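Local coordinates for T-lymphoma invasion and metastasis-inducing protein 1 (Homo sapiens, PDB 4K2P) that probably drives Rac signalling as a guanine nucleotide exchange factor, with a PH-CC-Ex module that binds phosphoinositides and protein partners such as Par-3, at residues 106-109 / 110-114; 139-142 / 143-147; 234-237 / 238-242. The protein carries 5 engineered substitutions. All coordinates share one frame; numbering follows the deposited sequence.

Contact 1: 106-109 / 110-114; sequences QTEL and ENWIT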
# COMPACT_ATOMS: atom_id res chain seq x y z
N GLN A 106 0.99 20.67 5.08
CA GLN A 106 1.79 19.51 5.44
C GLN A 106 1.24 18.86 6.71
O GLN A 106 1.21 17.64 6.84
CB GLN A 106 3.26 19.91 5.63
CG GLN A 106 4.18 18.76 6.02
CD GLN A 106 4.13 17.61 5.02
OE1 GLN A 106 3.87 17.81 3.84
NE2 GLN A 106 4.35 16.41 5.52
N THR A 107 0.78 19.69 7.64
CA THR A 107 0.27 19.20 8.91
C THR A 107 -0.98 18.35 8.68
O THR A 107 -1.09 17.25 9.22
CB THR A 107 -0.05 20.36 9.87
OG1 THR A 107 1.17 20.97 10.31
CG2 THR A 107 -0.83 19.88 11.09
N GLU A 108 -1.89 18.84 7.85
CA GLU A 108 -3.12 18.12 7.59
C GLU A 108 -2.86 16.84 6.81
O GLU A 108 -3.53 15.83 7.02
CB GLU A 108 -4.10 19.01 6.83
CG GLU A 108 -5.51 18.47 6.80
CD GLU A 108 -6.17 18.40 8.18
OE1 GLU A 108 -5.57 18.87 9.19
OE2 GLU A 108 -7.30 17.90 8.26
N LEU A 109 -1.88 16.89 5.92
CA LEU A 109 -1.50 15.70 5.16
C LEU A 109 -1.04 14.62 6.12
O LEU A 109 -1.47 13.48 6.03
CB LEU A 109 -0.40 16.04 4.15
CG LEU A 109 0.16 14.89 3.31
CD1 LEU A 109 0.65 15.43 1.98
CD2 LEU A 109 1.30 14.18 4.02
N GLU A 110 -0.18 15.00 7.06
CA GLU A 110 0.34 14.05 8.03
C GLU A 110 -0.78 13.51 8.91
O GLU A 110 -0.74 12.36 9.33
CB GLU A 110 1.41 14.71 8.91
CG GLU A 110 2.77 14.88 8.24
CD GLU A 110 3.67 15.86 8.99
OE1 GLU A 110 3.24 16.38 10.05
OE2 GLU A 110 4.81 16.09 8.54
N ASN A 111 -1.78 14.33 9.19
CA ASN A 111 -2.90 13.89 10.01
C ASN A 111 -3.75 12.84 9.30
O ASN A 111 -4.25 11.92 9.92
CB ASN A 111 -3.76 15.08 10.43
CG ASN A 111 -3.13 15.89 11.54
OD1 ASN A 111 -2.28 15.39 12.28
ND2 ASN A 111 -3.54 17.15 11.66
N TRP A 112 -3.91 12.99 7.98
CA TRP A 112 -4.66 12.03 7.19
C TRP A 112 -3.89 10.71 7.13
O TRP A 112 -4.48 9.63 7.26
CB TRP A 112 -4.92 12.56 5.78
CG TRP A 112 -6.21 13.33 5.67
CD1 TRP A 112 -6.36 14.69 5.52
CD2 TRP A 112 -7.53 12.78 5.70
NE1 TRP A 112 -7.71 15.00 5.46
CE2 TRP A 112 -8.44 13.85 5.57
CE3 TRP A 112 -8.03 11.48 5.83
CZ2 TRP A 112 -9.82 13.66 5.55
CZ3 TRP A 112 -9.41 11.30 5.82
CH2 TRP A 112 -10.28 12.38 5.68
N ILE A 113 -2.57 10.78 6.96
CA ILE A 113 -1.76 9.57 6.90
C ILE A 113 -1.85 8.84 8.23
O ILE A 113 -2.01 7.63 8.27
CB ILE A 113 -0.29 9.89 6.55
CG1 ILE A 113 -0.19 10.34 5.09
CG2 ILE A 113 0.59 8.66 6.77
CD1 ILE A 113 1.19 10.70 4.62
N THR A 114 -1.80 9.60 9.32
CA THR A 114 -1.84 9.04 10.65
C THR A 114 -3.18 8.37 10.91
O THR A 114 -3.22 7.26 11.44
CB THR A 114 -1.58 10.12 11.71
OG1 THR A 114 -0.21 10.52 11.62
CG2 THR A 114 -1.84 9.61 13.12
O HOH W 1 -9.01 17.66 6.29

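Contact 2: 139-142 / 143-147; sequences SEIK and KLEQK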
# COMPACT_ATOMS: atom_id res chain seq x y z
N SER A 139 5.16 -7.83 16.61
CA SER A 139 5.23 -9.28 16.49
C SER A 139 5.16 -9.71 15.02
O SER A 139 5.91 -10.58 14.59
CB SER A 139 4.10 -9.93 17.28
OG SER A 139 4.05 -11.32 17.02
N GLU A 140 4.27 -9.07 14.27
CA GLU A 140 4.08 -9.38 12.86
C GLU A 140 5.30 -8.95 12.06
O GLU A 140 5.65 -9.54 11.04
CB GLU A 140 2.82 -8.69 12.33
CG GLU A 140 1.53 -9.29 12.85
CD GLU A 140 1.31 -10.71 12.38
OE1 GLU A 140 1.27 -10.94 11.16
OE2 GLU A 140 1.18 -11.61 13.24
N ILE A 141 5.94 -7.89 12.55
CA ILE A 141 7.15 -7.38 11.94
C ILE A 141 8.26 -8.41 12.14
O ILE A 141 8.97 -8.76 11.21
CB ILE A 141 7.53 -6.00 12.54
CG1 ILE A 141 6.63 -4.92 11.93
CG2 ILE A 141 9.00 -5.67 12.32
CD1 ILE A 141 6.67 -3.59 12.65
N LYS A 142 8.36 -8.94 13.36
CA LYS A 142 9.36 -9.95 13.67
C LYS A 142 9.16 -11.19 12.80
O LYS A 142 10.13 -11.77 12.30
CB LYS A 142 9.31 -10.33 15.15
CG LYS A 142 9.86 -9.27 16.09
CD LYS A 142 9.86 -9.76 17.53
CE LYS A 142 10.31 -8.68 18.51
NZ LYS A 142 9.23 -7.68 18.79
N LYS A 143 7.91 -11.58 12.61
CA LYS A 143 7.61 -12.77 11.82
C LYS A 143 8.03 -12.59 10.38
O LYS A 143 8.60 -13.51 9.78
CB LYS A 143 6.13 -13.12 11.90
CG LYS A 143 5.73 -13.78 13.20
CD LYS A 143 4.25 -14.11 13.21
CE LYS A 143 3.80 -14.58 14.58
NZ LYS A 143 2.33 -14.87 14.60
N LEU A 144 7.77 -11.41 9.84
CA LEU A 144 8.12 -11.12 8.46
C LEU A 144 9.62 -11.10 8.25
O LEU A 144 10.10 -11.53 7.21
CB LEU A 144 7.52 -9.77 8.03
CG LEU A 144 6.05 -9.86 7.62
CD1 LEU A 144 5.42 -8.47 7.66
CD2 LEU A 144 5.93 -10.47 6.24
N GLU A 145 10.36 -10.59 9.22
CA GLU A 145 11.82 -10.56 9.14
C GLU A 145 12.39 -11.98 9.18
O GLU A 145 13.40 -12.27 8.52
CB GLU A 145 12.41 -9.71 10.26
CG GLU A 145 12.09 -8.22 10.15
CD GLU A 145 12.70 -7.39 11.28
OE1 GLU A 145 12.61 -7.81 12.44
OE2 GLU A 145 13.28 -6.33 11.00
N GLN A 146 11.75 -12.87 9.94
CA GLN A 146 12.17 -14.26 9.98
C GLN A 146 11.92 -14.93 8.62
O GLN A 146 12.75 -15.68 8.12
CB GLN A 146 11.45 -15.03 11.09
CG GLN A 146 11.95 -14.72 12.50
CD GLN A 146 11.06 -15.31 13.59
OE1 GLN A 146 9.85 -15.46 13.43
NE2 GLN A 146 11.68 -15.67 14.71
N LYS A 147 10.77 -14.62 8.02
CA LYS A 147 10.40 -15.19 6.73
C LYS A 147 11.31 -14.68 5.63
O LYS A 147 11.64 -15.41 4.70
CB LYS A 147 8.93 -14.88 6.40
CG LYS A 147 7.95 -15.78 7.14
CD LYS A 147 6.50 -15.56 6.75
CE LYS A 147 5.94 -14.26 7.29
NZ LYS A 147 4.46 -14.17 7.11
O HOH W 2 1.65 -12.22 15.97

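Contact 3: 234-237 / 238-242; sequences SSFH and ALVAA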
# COMPACT_ATOMS: atom_id res chain seq x y z
N SER A 234 3.77 3.52 -4.12
CA SER A 234 2.34 3.30 -4.39
C SER A 234 2.09 2.35 -5.56
O SER A 234 1.18 1.53 -5.50
CB SER A 234 1.64 4.63 -4.65
OG SER A 234 1.66 5.44 -3.49
N SER A 235 2.87 2.48 -6.64
CA SER A 235 2.69 1.61 -7.79
C SER A 235 3.26 0.21 -7.51
O SER A 235 2.74 -0.79 -7.98
CB SER A 235 3.35 2.22 -9.03
OG SER A 235 4.75 2.35 -8.85
N PHE A 236 4.34 0.17 -6.73
CA PHE A 236 4.96 -1.08 -6.31
C PHE A 236 3.93 -1.86 -5.50
O PHE A 236 3.68 -3.04 -5.76
CB PHE A 236 6.21 -0.77 -5.48
CG PHE A 236 7.05 -1.97 -5.12
CD1 PHE A 236 6.78 -3.24 -5.63
CD2 PHE A 236 8.14 -1.82 -4.28
CE1 PHE A 236 7.57 -4.32 -5.29
CE2 PHE A 236 8.94 -2.90 -3.94
CZ PHE A 236 8.65 -4.16 -4.45
N HIS A 237 3.30 -1.18 -4.55
CA HIS A 237 2.30 -1.79 -3.70
C HIS A 237 1.12 -2.26 -4.54
O HIS A 237 0.63 -3.36 -4.33
CB HIS A 237 1.79 -0.84 -2.62
CG HIS A 237 0.81 -1.48 -1.69
ND1 HIS A 237 -0.23 -0.80 -1.10
CD2 HIS A 237 0.71 -2.76 -1.27
CE1 HIS A 237 -0.93 -1.62 -0.35
NE2 HIS A 237 -0.38 -2.82 -0.43
N ALA A 238 0.66 -1.44 -5.48
CA ALA A 238 -0.50 -1.80 -6.28
C ALA A 238 -0.23 -3.09 -7.07
O ALA A 238 -1.10 -3.95 -7.18
CB ALA A 238 -0.87 -0.67 -7.23
N LEU A 239 0.97 -3.20 -7.62
CA LEU A 239 1.35 -4.36 -8.42
C LEU A 239 1.40 -5.62 -7.56
O LEU A 239 0.92 -6.67 -7.95
CB LEU A 239 2.69 -4.10 -9.10
CG LEU A 239 2.63 -3.06 -10.22
CD1 LEU A 239 4.01 -2.54 -10.56
CD2 LEU A 239 1.97 -3.66 -11.45
N VAL A 240 1.96 -5.49 -6.36
CA VAL A 240 2.08 -6.62 -5.46
C VAL A 240 0.71 -7.07 -4.96
O VAL A 240 0.42 -8.25 -4.92
CB VAL A 240 2.98 -6.29 -4.26
CG1 VAL A 240 2.88 -7.38 -3.17
CG2 VAL A 240 4.42 -6.15 -4.72
N ALA A 241 -0.13 -6.10 -4.59
CA ALA A 241 -1.44 -6.40 -4.03
C ALA A 241 -2.33 -7.05 -5.08
O ALA A 241 -3.18 -7.89 -4.75
CB ALA A 241 -2.10 -5.14 -3.48
N ALA A 242 -2.14 -6.67 -6.33
CA ALA A 242 -2.96 -7.21 -7.42
C ALA A 242 -2.73 -8.71 -7.62
O ALA A 242 -3.52 -9.38 -8.29
CB ALA A 242 -2.68 -6.46 -8.70

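Contact 1: 106-109 / 110-114
L109 and I113 meet on the inner face of the first turns of helix 106-128, the C-terminal helix that closes one end of the beta barrel in a PH domain, and they illustrate how one amphipathic helix carries two kinds of contact at once. Their side chains run side by side in the same direction, and L109 CD2 comes to 3.5 Å from I113 CD1. With CG of L109 anti to its backbone nitrogen, the leucine leans along the helix toward the isoleucine. Both residues are buried: L109 packs on A78 and I113 on V76 of strand 75-78, so the pair works as one apolar ridge on the sheet.

The solvent side is looser and polar. Q106 donates from NE2 to OE2 of E110, one turn on, over 3.1 Å. The bond is nearly straight at 175°, yet the amide and carboxylate planes stand 80° apart: the acceptor lies in the amide plane, whereas the donor arrives from above the carboxylate. The bend at chi2 of Q106 (56°) turns its amide so that NE2 meets the end of the extended glutamate.

On the other flank of the apolar pair, E108 and W112 share a water. K10 forms a salt bridge with E108 OE2 and a cation-pi contact with the indole, whose ring also meets F89. E108 OE2 and W112 NE1 are themselves 4.1 Å apart; a single water bridges them from one side, donating to OE2 at 2.6 Å and accepting from NE1 at 3.1 Å.

Contact 2: 139-142 / 143-147
E140 and K143 show how a weak charge pair on a long helix can be completed by solvent. Their salt bridge is long, with OE2 of the glutamate 3.7 Å from NZ of the lysine, and the two chains approach at a slant. E140 is folded at chi2 (-65°), which swings the carboxylate round the helix to the side where K143 lies, while K143 stays extended beyond CG.

A water also links the two groups. It donates to E140 OE2 at 2.8 Å and accepts from K143 NZ at 3.1 Å; it also bonds to S139 OG at 2.8 Å, so three side chains from two successive turns share one solvent bridge.

Backbone bonding is regular: the amides of K143, L144, E145 and Q146 donate to the carbonyls four residues earlier, from S139 O to K142 O.

Van der Waals contacts are modest. CG of E145 rests 3.3 Å from I141 O, and the side chains of I141 and E145 run alongside each other, with CG2 of the isoleucine 4.2 Å from OE1 of the acid. OE2 of E145 makes a salt bridge to NH2 of R196.

That arginine belongs to helix 168-203, the partner of helix 133-161 in the helical hairpin of the coiled-coil region. I141 packs there on L192 and F195, and L144 on D191 and F195, while the E140-K143 pair lies away from this largely apolar seam.

Contact 3: 234-237 / 238-242
A238 N to S234 O, L239 N to S235 O, V240 N to F236 O and A241 N to H237 O are the four i+4 to i (N-H to O=C) bonds that join these segments into helix 233-241, a short alpha-helix of the CC-Ex region buried between the PH domain and the helical hairpin. The four are regular, and the last of them is the shortest, 2.9 Å from A241 N to H237 O.

F236, with CG anti to its backbone nitrogen (chi1 -172°), reaches V240, which it crosses at a slant; its ring also packs on E186 and M190 of helix 168-203 and on T221 of helix 219-228. L239 folds back over the preceding turn, bringing CG to 3.2 Å and CD1 to 3.4 Å from S235 O, and it packs on A224 and M225 of helix 219-228 and on V28 of strand 27-30. S235 OG hydrogen-bonds to both I230 O and S232 O, which must share its one proton, tying the helix to the chain just before it.

H237 is buried as well, and its ND1 is hydrogen-bonded to S92 OG of the PH domain, a polar link across the interface. V240, which packs on Q187 of helix 168-203, has CG2 3.7 Å from F236 CE1 and 3.4 Å from F236 O, so one methyl touches both the ring and the carbonyl of the same residue.

The three contacts are successive along the chain and none touches another. Contact 1 opens helix 106-128 of the PH domain, contact 2 lies on the next helix, 133-161, and contact 3 on helix 233-241, near the end of the modelled chain. Their centres are about 28 Å (1 and 2), 22 Å (1 and 3) and 20 Å (2 and 3) apart. Contact 3, only about 7 Å from the centre of the chain, packs against strands 10-23 and 27-30 of the PH domain and also against helix 168-203, the same helix that receives contact 2. The arrangement is consistent with the PH, coiled-coil and Ex regions being joined in one structural unit.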